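Local coordinates for HIGH affinity ribose transport protein RBSD (Bacillus subtilis, PDB 1OGE), which probably catalyses the interconversion of the beta-pyranose and beta-furanose forms of D-ribose, the first step in its conversion to ribose 5-phosphate, at residues Lys23-Asp28 with Asn122-Ala127; Ala27-Pro32 with Val111-Glu116; Glu72-Asn77 with Ile93-His98. One frame throughout, in Å; residues are numbered along the deposited sequence.

All three contacts reach one mixed sheet and one bound ribose 5-phosphate. Interactions 1 and 2 share Ala27 and Asp28 and have centres about 10 Å apart; strand 23-27 lies between 123-127 and 111-113, and Val25 O to Ile112 N, at 2.6 Å, is a probable hydrogen bond joining the two. Interaction 3, centred about 13 Å from interaction 1 and 16 Å from interaction 2, is nested in the loop each of them closes. It meets interaction 2 where Leu31 CD1 packs 4.1 Å from His98 CE1. Asp28 and His98 bind the sugar together with Tyr120 N of the same chain and His20 ND1 of a neighbouring subunit, so the site spans a subunit interface.

Interaction 1 (Lys23-Asp28 with Asn122-Ala127); sequences KIVIAD and NCILQA. With RP5 (5-O-phosphono-beta-D-ribofuranose), chain G.
Ile24 O is held by two neighbouring groups of the opposite strand: Leu125 N donates a hydrogen bond of 2.9 Å, and Ile124 CA adds a CA-H...O contact at 3.4 Å. Ile24 N returns a bond to Leu125 O, and Ile26 and Cys123 pair likewise, Ile26 N reaching Cys123 O at 3.0 Å with 170° at the hydrogen. Strands 23-27 and 123-127 are thus antiparallel central strands, running at 154°. On one face Val25 CG2 meets Ile124 CG1 at 3.7 Å, Phe101 and Leu104 of helix 98-104 pack on Ile124, and Ile124 CG2 backs the Lys23 stem, 3.8 Å from Lys23 CB. The Lys23 and Gln126 chains run alongside each other, Lys23 CE against Gln126 OE1, while their nitrogens bond Thr21 O and Glu65. On the other face Ile26 CD1 touches Leu125 CD1 at 4.2 Å, and helix 51-61 closes over Ile24, Ile26 and Cys123. Asp28 CG sits between the backbone N and the carbonyl carbon (chi1 55°), bringing the carboxylate to the sugar: Asp28 OD2 takes a 2.6 Å hydrogen bond from O2 and OD1 one of 2.8 Å from O3. A carboxylate accepting hydrogen bonds from two adjacent hydroxyls suits recognition of a cis-diol.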
loop_
_atom_site.group_PDB
_atom_site.type_symbol
_atom_site.label_atom_id
_atom_site.label_comp_id
_atom_site.label_asym_id
_atom_site.label_seq_id
_atom_site.Cartn_x
_atom_site.Cartn_y
_atom_site.Cartn_z
ATOM N N LYS A 23 15.781 -20.899 -4.364
ATOM C CA LYS A 23 16.285 -21.383 -3.090
ATOM C C LYS A 23 15.456 -20.956 -1.888
ATOM O O LYS A 23 14.845 -19.880 -1.887
ATOM C CB LYS A 23 17.716 -20.879 -2.896
ATOM C CG LYS A 23 18.634 -21.152 -4.071
ATOM C CD LYS A 23 19.969 -20.461 -3.891
ATOM C CE LYS A 23 20.883 -20.703 -5.084
ATOM N NZ LYS A 23 20.243 -20.283 -6.365
ATOM N N ILE A 24 15.430 -21.818 -0.873
ATOM C CA ILE A 24 14.751 -21.519 0.381
ATOM C C ILE A 24 15.750 -21.906 1.473
ATOM O O ILE A 24 16.614 -22.755 1.253
ATOM C CB ILE A 24 13.418 -22.307 0.568
ATOM C CG1 ILE A 24 13.690 -23.790 0.801
ATOM C CG2 ILE A 24 12.523 -22.110 -0.647
ATOM C CD1 ILE A 24 12.445 -24.556 1.233
ATOM N N VAL A 25 15.639 -21.277 2.637
ATOM C CA VAL A 25 16.556 -21.546 3.737
ATOM C C VAL A 25 15.846 -22.080 4.979
ATOM O O VAL A 25 14.729 -21.669 5.295
ATOM C CB VAL A 25 17.320 -20.251 4.139
ATOM C CG1 VAL A 25 18.287 -20.536 5.290
ATOM C CG2 VAL A 25 18.060 -19.682 2.933
ATOM N N ILE A 26 16.498 -23.014 5.665
ATOM C CA ILE A 26 15.980 -23.576 6.907
ATOM C C ILE A 26 17.025 -23.099 7.890
ATOM O O ILE A 26 18.206 -23.419 7.755
ATOM C CB ILE A 26 15.958 -25.113 6.898
ATOM C CG1 ILE A 26 15.004 -25.609 5.811
ATOM C CG2 ILE A 26 15.499 -25.628 8.261
ATOM C CD1 ILE A 26 14.970 -27.128 5.674
ATOM N N ALA A 27 16.596 -22.324 8.874
ATOM C CA ALA A 27 17.538 -21.756 9.817
ATOM C C ALA A 27 17.325 -22.152 11.256
ATOM O O ALA A 27 16.238 -22.581 11.642
ATOM C CB ALA A 27 17.496 -20.235 9.706
ATOM N N ASP A 28 18.389 -22.005 12.044
ATOM C CA ASP A 28 18.308 -22.274 13.465
ATOM C C ASP A 28 17.728 -20.979 14.036
ATOM O O ASP A 28 17.494 -20.029 13.291
ATOM C CB ASP A 28 19.699 -22.586 14.042
ATOM C CG ASP A 28 20.721 -21.490 13.766
ATOM O OD1 ASP A 28 21.855 -21.837 13.366
ATOM O OD2 ASP A 28 20.398 -20.298 13.961
ATOM N N ASN A 122 21.917 -24.683 9.778
ATOM C CA ASN A 122 21.246 -23.968 8.694
ATOM C C ASN A 122 21.602 -24.609 7.358
ATOM O O ASN A 122 22.681 -25.176 7.200
ATOM C CB ASN A 122 21.685 -22.496 8.629
ATOM C CG ASN A 122 21.629 -21.794 9.973
ATOM O OD1 ASN A 122 22.616 -21.766 10.710
ATOM N ND2 ASN A 122 20.473 -21.226 10.304
ATOM N N CYS A 123 20.697 -24.515 6.392
ATOM C CA CYS A 123 20.970 -25.054 5.065
ATOM C C CYS A 123 20.071 -24.423 4.011
ATOM O O CYS A 123 18.965 -23.968 4.306
ATOM C CB CYS A 123 20.810 -26.580 5.042
ATOM S SG CYS A 123 19.116 -27.177 5.026
ATOM N N ILE A 124 20.573 -24.391 2.785
ATOM C CA ILE A 124 19.849 -23.837 1.652
ATOM C C ILE A 124 19.441 -24.978 0.722
ATOM O O ILE A 124 20.290 -25.750 0.278
ATOM C CB ILE A 124 20.739 -22.846 0.853
ATOM C CG1 ILE A 124 20.931 -21.554 1.652
ATOM C CG2 ILE A 124 20.123 -22.556 -0.516
ATOM C CD1 ILE A 124 21.856 -20.547 0.968
ATOM N N LEU A 125 18.148 -25.094 0.443
ATOM C CA LEU A 125 17.669 -26.135 -0.468
ATOM C C LEU A 125 17.414 -25.506 -1.829
ATOM O O LEU A 125 16.635 -24.560 -1.945
ATOM C CB LEU A 125 16.367 -26.759 0.038
ATOM C CG LEU A 125 16.377 -27.456 1.391
ATOM C CD1 LEU A 125 15.017 -28.088 1.624
ATOM C CD2 LEU A 125 17.469 -28.514 1.426
ATOM N N GLN A 126 18.077 -26.022 -2.855
ATOM C CA GLN A 126 17.902 -25.501 -4.201
ATOM C C GLN A 126 16.934 -26.381 -4.984
ATOM O O GLN A 126 17.186 -27.569 -5.194
ATOM C CB GLN A 126 19.248 -25.430 -4.916
ATOM C CG GLN A 126 19.170 -24.835 -6.311
ATOM C CD GLN A 126 20.538 -24.533 -6.886
ATOM O OE1 GLN A 126 21.298 -23.740 -6.325
ATOM N NE2 GLN A 126 20.862 -25.167 -8.009
ATOM N N ALA A 127 15.829 -25.777 -5.418
ATOM C CA ALA A 127 14.776 -26.466 -6.161
ATOM C C ALA A 127 15.201 -27.120 -7.472
ATOM O O ALA A 127 15.873 -26.509 -8.303
ATOM C CB ALA A 127 13.625 -25.499 -6.434
HETATM C C1 RP5 G . 24.019 -17.319 13.222
HETATM O O4 RP5 G . 25.099 -17.306 14.127
HETATM C C2 RP5 G . 23.444 -18.733 13.277
HETATM O O2 RP5 G . 22.560 -18.847 14.381
HETATM C C3 RP5 G . 24.692 -19.566 13.552
HETATM O O3 RP5 G . 24.280 -20.752 14.218
HETATM C C4 RP5 G . 25.561 -18.620 14.394
HETATM C C5 RP5 G . 27.060 -18.751 14.053
HETATM O O5 RP5 G . 27.859 -17.842 14.843
HETATM P "P'" RP5 G . 28.314 -18.378 16.261
HETATM O O1X RP5 G . 29.133 -17.350 16.937
HETATM O O2X RP5 G . 27.070 -18.673 17.115
HETATM O O3X RP5 G . 29.134 -19.661 16.104
HETATM O O1 RP5 G . 24.586 -17.004 11.976
#

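Interaction 2 (Ala27-Pro32 with Val111-Glu116); sequences ADAGLP and VIRTGE. With RP5 (5-O-phosphono-beta-D-ribofuranose), chain G.
The guanidinium of Arg113 meets Ala29 O edge-on, with NE and NH2 both directed at that one oxygen. Arg113 NH2 bonds Ala29 O at 3.0 Å on a lone pair in the carbonyl plane, whereas NE comes at 3.2 Å from a tilt of 35°. The arginine, its chain extended to NE and leaving CA opposite the backbone N (chi1 -172°), reaches past Asp28, with Arg113 CG 4.0 Å from Asp28 O. Its remaining nitrogen, NH1, forms a salt bridge with Asp41 and bonds Leu7 O of a neighbouring subunit. Ala27 O is doubly gripped as well: Thr114 OG1 at 2.7 Å and Thr114 N at 2.9 Å approach it from opposite faces of its plane. Beyond the strand pairing, Ala29 N makes an almost straight bond of 2.9 Å to Glu116 O. Asp28 turns its carboxylate away from Val111-Glu116; its OD2 accepts from Gly30 N at 2.7 Å, an Asx turn, and from Leu31 N at 3.0 Å, the wider Asx motif, curling the loop beneath the sugar. With an alanine in place of Asp28, the two amides and the ribose O2 and O3 hydroxyls are likely to lose their acceptor, and the loop to be freer to move. Ala27 pairs with Arg113 in parallel register, placing this contact where strands 23-27 and 111-113 lie side by side; strand 39-41 flanks the latter beyond, Leu31 leans on His98 and Lys102 of helix 98-104, and Glu116 OE1 bonds Phe51 N at the start of helix 51-61.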
loop_
_atom_site.group_PDB
_atom_site.type_symbol
_atom_site.label_atom_id
_atom_site.label_comp_id
_atom_site.label_asym_id
_atom_site.label_seq_id
_atom_site.Cartn_x
_atom_site.Cartn_y
_atom_site.Cartn_z
ATOM N N ALA A 27 16.596 -22.324 8.874
ATOM C CA ALA A 27 17.538 -21.756 9.817
ATOM C C ALA A 27 17.325 -22.152 11.256
ATOM O O ALA A 27 16.238 -22.581 11.642
ATOM C CB ALA A 27 17.496 -20.235 9.706
ATOM N N ASP A 28 18.389 -22.005 12.044
ATOM C CA ASP A 28 18.308 -22.274 13.465
ATOM C C ASP A 28 17.728 -20.979 14.036
ATOM O O ASP A 28 17.494 -20.029 13.291
ATOM C CB ASP A 28 19.699 -22.586 14.042
ATOM C CG ASP A 28 20.721 -21.490 13.766
ATOM O OD1 ASP A 28 21.855 -21.837 13.366
ATOM O OD2 ASP A 28 20.398 -20.298 13.961
ATOM N N ALA A 29 17.493 -20.932 15.341
ATOM C CA ALA A 29 16.903 -19.751 15.957
ATOM C C ALA A 29 17.742 -18.466 15.914
ATOM O O ALA A 29 17.227 -17.384 16.201
ATOM C CB ALA A 29 16.527 -20.067 17.400
ATOM N N GLY A 30 19.015 -18.574 15.543
ATOM C CA GLY A 30 19.866 -17.396 15.534
ATOM C C GLY A 30 20.243 -16.770 14.204
ATOM O O GLY A 30 20.705 -15.631 14.178
ATOM N N LEU A 31 20.057 -17.489 13.103
ATOM C CA LEU A 31 20.421 -16.951 11.801
ATOM C C LEU A 31 19.696 -15.643 11.471
ATOM O O LEU A 31 18.470 -15.569 11.544
ATOM C CB LEU A 31 20.116 -17.957 10.693
ATOM C CG LEU A 31 20.604 -17.494 9.315
ATOM C CD1 LEU A 31 22.112 -17.629 9.269
ATOM C CD2 LEU A 31 19.967 -18.319 8.201
ATOM N N PRO A 32 20.453 -14.593 11.110
ATOM C CA PRO A 32 19.845 -13.303 10.761
ATOM C C PRO A 32 19.208 -13.431 9.371
ATOM O O PRO A 32 19.692 -14.198 8.531
ATOM C CB PRO A 32 21.038 -12.354 10.761
ATOM C CG PRO A 32 22.152 -13.242 10.249
ATOM C CD PRO A 32 21.925 -14.512 11.056
ATOM N N VAL A 111 13.060 -17.639 4.367
ATOM C CA VAL A 111 13.866 -18.250 5.400
ATOM C C VAL A 111 12.867 -18.864 6.364
ATOM O O VAL A 111 11.920 -18.203 6.797
ATOM C CB VAL A 111 14.742 -17.213 6.142
ATOM C CG1 VAL A 111 15.477 -17.887 7.299
ATOM C CG2 VAL A 111 15.759 -16.602 5.183
ATOM N N ILE A 112 13.060 -20.142 6.668
ATOM C CA ILE A 112 12.183 -20.852 7.587
ATOM C C ILE A 112 12.943 -20.955 8.899
ATOM O O ILE A 112 13.997 -21.581 8.972
ATOM C CB ILE A 112 11.852 -22.247 7.031
ATOM C CG1 ILE A 112 11.235 -22.093 5.638
ATOM C CG2 ILE A 112 10.893 -22.977 7.953
ATOM C CD1 ILE A 112 11.325 -23.338 4.783
ATOM N N ARG A 113 12.424 -20.308 9.931
ATOM C CA ARG A 113 13.085 -20.320 11.224
ATOM C C ARG A 113 12.549 -21.460 12.081
ATOM O O ARG A 113 11.351 -21.537 12.325
ATOM C CB ARG A 113 12.865 -18.978 11.945
ATOM C CG ARG A 113 13.679 -18.817 13.227
ATOM C CD ARG A 113 13.395 -17.479 13.913
ATOM N NE ARG A 113 14.214 -17.284 15.109
ATOM C CZ ARG A 113 13.731 -16.932 16.298
ATOM N NH1 ARG A 113 12.430 -16.739 16.459
ATOM N NH2 ARG A 113 14.551 -16.754 17.325
ATOM N N THR A 114 13.442 -22.345 12.519
ATOM C CA THR A 114 13.054 -23.465 13.375
ATOM C C THR A 114 13.416 -23.079 14.804
ATOM O O THR A 114 13.932 -21.986 15.044
ATOM C CB THR A 114 13.818 -24.761 13.010
ATOM O OG1 THR A 114 15.224 -24.562 13.206
ATOM C CG2 THR A 114 13.568 -25.139 11.558
ATOM N N GLY A 115 13.146 -23.968 15.756
ATOM C CA GLY A 115 13.474 -23.676 17.138
ATOM C C GLY A 115 14.824 -24.264 17.506
ATOM O O GLY A 115 15.174 -24.345 18.684
ATOM N N GLU A 116 15.585 -24.663 16.490
ATOM C CA GLU A 116 16.900 -25.268 16.686
ATOM C C GLU A 116 17.873 -24.342 17.412
ATOM O O GLU A 116 18.163 -23.235 16.945
ATOM C CB GLU A 116 17.487 -25.670 15.332
ATOM C CG GLU A 116 18.714 -26.568 15.410
ATOM C CD GLU A 116 18.413 -27.904 16.070
ATOM O OE1 GLU A 116 17.505 -28.619 15.596
ATOM O OE2 GLU A 116 19.088 -28.239 17.066
HETATM C C1 RP5 G . 24.019 -17.319 13.222
HETATM O O4 RP5 G . 25.099 -17.306 14.127
HETATM C C2 RP5 G . 23.444 -18.733 13.277
HETATM O O2 RP5 G . 22.560 -18.847 14.381
HETATM C C3 RP5 G . 24.692 -19.566 13.552
HETATM O O3 RP5 G . 24.280 -20.752 14.218
HETATM C C4 RP5 G . 25.561 -18.620 14.394
HETATM C C5 RP5 G . 27.060 -18.751 14.053
HETATM O O5 RP5 G . 27.859 -17.842 14.843
HETATM P "P'" RP5 G . 28.314 -18.378 16.261
HETATM O O1X RP5 G . 29.133 -17.350 16.937
HETATM O O2X RP5 G . 27.070 -18.673 17.115
HETATM O O3X RP5 G . 29.134 -19.661 16.104
HETATM O O1 RP5 G . 24.586 -17.004 11.976
HETATM O O HOH W 1 16.656 -17.105 13.080
#

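Interaction 3 (Glu72-Asn77 with Ile93-His98); sequences EIKASN and IEYLSH. With RP5 (5-O-phosphono-beta-D-ribofuranose), chain G.
Where strand 92-96 turns into helix 98-104, the first helical amide points its N-H at a carboxylate from helix 72-76: Glu72 straddles His98 N, with OE1 at 3.3 Å and OE2 at 3.2 Å, both weak hydrogen bonds. The bond from His98 N to OE1 is the straighter, at 169°. The bend in the Glu72 chain (chi2 77°) brings the group there, and a negative charge at this helix start would probably be favourable. Ser97 is the N-cap, its side chain capping a backbone N of the helix and its OG also bonded to the Glu100 carboxylate. Strands 64-70 and 92-96 are parallel neighbours joined through helices 72-76 and 78-87, a beta-alpha-beta crossover, and this contact ties its first helix to its second strand. From the helix Lys74 reaches its extended chain obliquely over one face of Tyr95: CE sits 3.3 Å from the ring centroid, a CH-pi contact, and NZ at 4.0 Å is 14° off the ring normal, a cation-pi contact. Ile73 CG2 meets the edge of the same ring, 3.8 Å from Tyr95 CE2, while Tyr95 OH bonds Glu85. The His98 ring swings away from Glu72 toward the ligand, where NE2 hydrogen-bonds the sugar O1 at 2.7 Å in the ring plane and Tyr120 packs edge-to-face.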
loop_
_atom_site.group_PDB
_atom_site.type_symbol
_atom_site.label_atom_id
_atom_site.label_comp_id
_atom_site.label_asym_id
_atom_site.label_seq_id
_atom_site.Cartn_x
_atom_site.Cartn_y
_atom_site.Cartn_z
ATOM N N GLU A 72 31.509 -25.123 8.873
ATOM C CA GLU A 72 31.548 -25.153 10.328
ATOM C C GLU A 72 30.592 -26.176 10.933
ATOM O O GLU A 72 30.799 -26.633 12.059
ATOM C CB GLU A 72 31.217 -23.770 10.905
ATOM C CG GLU A 72 32.231 -22.671 10.603
ATOM C CD GLU A 72 32.134 -22.135 9.188
ATOM O OE1 GLU A 72 32.797 -21.114 8.900
ATOM O OE2 GLU A 72 31.402 -22.724 8.362
ATOM N N ILE A 73 29.542 -26.538 10.199
ATOM C CA ILE A 73 28.577 -27.496 10.724
ATOM C C ILE A 73 29.219 -28.861 10.978
ATOM O O ILE A 73 28.943 -29.502 11.991
ATOM C CB ILE A 73 27.357 -27.661 9.771
ATOM C CG1 ILE A 73 26.225 -28.382 10.507
ATOM C CG2 ILE A 73 27.754 -28.439 8.520
ATOM C CD1 ILE A 73 24.944 -28.493 9.704
ATOM N N LYS A 74 30.086 -29.288 10.066
ATOM C CA LYS A 74 30.769 -30.573 10.187
ATOM C C LYS A 74 31.493 -30.735 11.522
ATOM O O LYS A 74 31.502 -31.821 12.105
ATOM C CB LYS A 74 31.782 -30.746 9.054
ATOM C CG LYS A 74 31.180 -30.932 7.673
ATOM C CD LYS A 74 32.285 -31.053 6.628
ATOM C CE LYS A 74 31.741 -31.441 5.263
ATOM N NZ LYS A 74 32.822 -31.583 4.243
ATOM N N ALA A 75 32.101 -29.655 12.002
ATOM C CA ALA A 75 32.840 -29.693 13.259
ATOM C C ALA A 75 31.994 -29.322 14.471
ATOM O O ALA A 75 31.927 -30.075 15.445
ATOM C CB ALA A 75 34.046 -28.768 13.174
ATOM N N SER A 76 31.348 -28.163 14.403
ATOM C CA SER A 76 30.526 -27.666 15.499
ATOM C C SER A 76 29.202 -28.399 15.704
ATOM O O SER A 76 28.649 -28.377 16.803
ATOM C CB SER A 76 30.247 -26.177 15.294
ATOM O OG SER A 76 31.453 -25.456 15.104
ATOM N N ASN A 77 28.689 -29.043 14.660
ATOM C CA ASN A 77 27.413 -29.748 14.772
ATOM C C ASN A 77 27.434 -31.058 13.994
ATOM O O ASN A 77 26.811 -31.172 12.935
ATOM C CB ASN A 77 26.288 -28.856 14.242
ATOM C CG ASN A 77 24.963 -29.128 14.916
ATOM O OD1 ASN A 77 24.551 -30.279 15.065
ATOM N ND2 ASN A 77 24.280 -28.063 15.321
ATOM N N ILE A 93 25.780 -32.048 -2.332
ATOM C CA ILE A 93 25.921 -31.254 -1.115
ATOM C C ILE A 93 27.186 -30.408 -1.153
ATOM O O ILE A 93 28.302 -30.925 -1.098
ATOM C CB ILE A 93 25.958 -32.143 0.141
ATOM C CG1 ILE A 93 24.664 -32.956 0.237
ATOM C CG2 ILE A 93 26.133 -31.279 1.381
ATOM C CD1 ILE A 93 24.598 -33.876 1.441
ATOM N N GLU A 94 27.001 -29.100 -1.247
ATOM C CA GLU A 94 28.115 -28.168 -1.297
ATOM C C GLU A 94 28.310 -27.469 0.049
ATOM O O GLU A 94 27.341 -27.093 0.715
ATOM C CB GLU A 94 27.872 -27.140 -2.409
ATOM C CG GLU A 94 28.838 -25.967 -2.416
ATOM C CD GLU A 94 28.659 -25.075 -3.632
ATOM O OE1 GLU A 94 27.503 -24.735 -3.958
ATOM O OE2 GLU A 94 29.673 -24.705 -4.260
ATOM N N TYR A 95 29.571 -27.316 0.451
ATOM C CA TYR A 95 29.903 -26.654 1.708
ATOM C C TYR A 95 30.630 -25.343 1.472
ATOM O O TYR A 95 31.481 -25.237 0.590
ATOM C CB TYR A 95 30.770 -27.552 2.591
ATOM C CG TYR A 95 30.023 -28.713 3.189
ATOM C CD1 TYR A 95 29.785 -29.869 2.449
ATOM C CD2 TYR A 95 29.518 -28.641 4.486
ATOM C CE1 TYR A 95 29.059 -30.929 2.988
ATOM C CE2 TYR A 95 28.789 -29.692 5.033
ATOM C CZ TYR A 95 28.563 -30.832 4.278
ATOM O OH TYR A 95 27.836 -31.867 4.812
ATOM N N LEU A 96 30.284 -24.343 2.270
ATOM C CA LEU A 96 30.901 -23.031 2.167
ATOM C C LEU A 96 31.142 -22.527 3.576
ATOM O O LEU A 96 30.657 -23.111 4.544
ATOM C CB LEU A 96 29.970 -22.054 1.445
ATOM C CG LEU A 96 29.537 -22.382 0.018
ATOM C CD1 LEU A 96 28.579 -21.307 -0.468
ATOM C CD2 LEU A 96 30.752 -22.464 -0.888
ATOM N N SER A 97 31.898 -21.445 3.689
ATOM C CA SER A 97 32.164 -20.859 4.992
ATOM C C SER A 97 30.861 -20.186 5.403
ATOM O O SER A 97 30.113 -19.700 4.551
ATOM C CB SER A 97 33.283 -19.817 4.893
ATOM O OG SER A 97 32.904 -18.738 4.053
ATOM N N HIS A 98 30.588 -20.162 6.701
ATOM C CA HIS A 98 29.370 -19.544 7.200
ATOM C C HIS A 98 29.177 -18.147 6.614
ATOM O O HIS A 98 28.049 -17.720 6.366
ATOM C CB HIS A 98 29.411 -19.461 8.725
ATOM C CG HIS A 98 28.133 -18.978 9.331
ATOM N ND1 HIS A 98 26.930 -19.622 9.140
ATOM C CD2 HIS A 98 27.867 -17.909 10.119
ATOM C CE1 HIS A 98 25.977 -18.971 9.785
ATOM N NE2 HIS A 98 26.521 -17.929 10.387
HETATM C C1 RP5 G . 24.019 -17.319 13.222
HETATM O O4 RP5 G . 25.099 -17.306 14.127
HETATM C C2 RP5 G . 23.444 -18.733 13.277
HETATM O O2 RP5 G . 22.560 -18.847 14.381
HETATM C C3 RP5 G . 24.692 -19.566 13.552
HETATM O O3 RP5 G . 24.280 -20.752 14.218
HETATM C C4 RP5 G . 25.561 -18.620 14.394
HETATM C C5 RP5 G . 27.060 -18.751 14.053
HETATM O O5 RP5 G . 27.859 -17.842 14.843
HETATM P "P'" RP5 G . 28.314 -18.378 16.261
HETATM O O1X RP5 G . 29.133 -17.350 16.937
HETATM O O2X RP5 G . 27.070 -18.673 17.115
HETATM O O3X RP5 G . 29.134 -19.661 16.104
HETATM O O1 RP5 G . 24.586 -17.004 11.976
#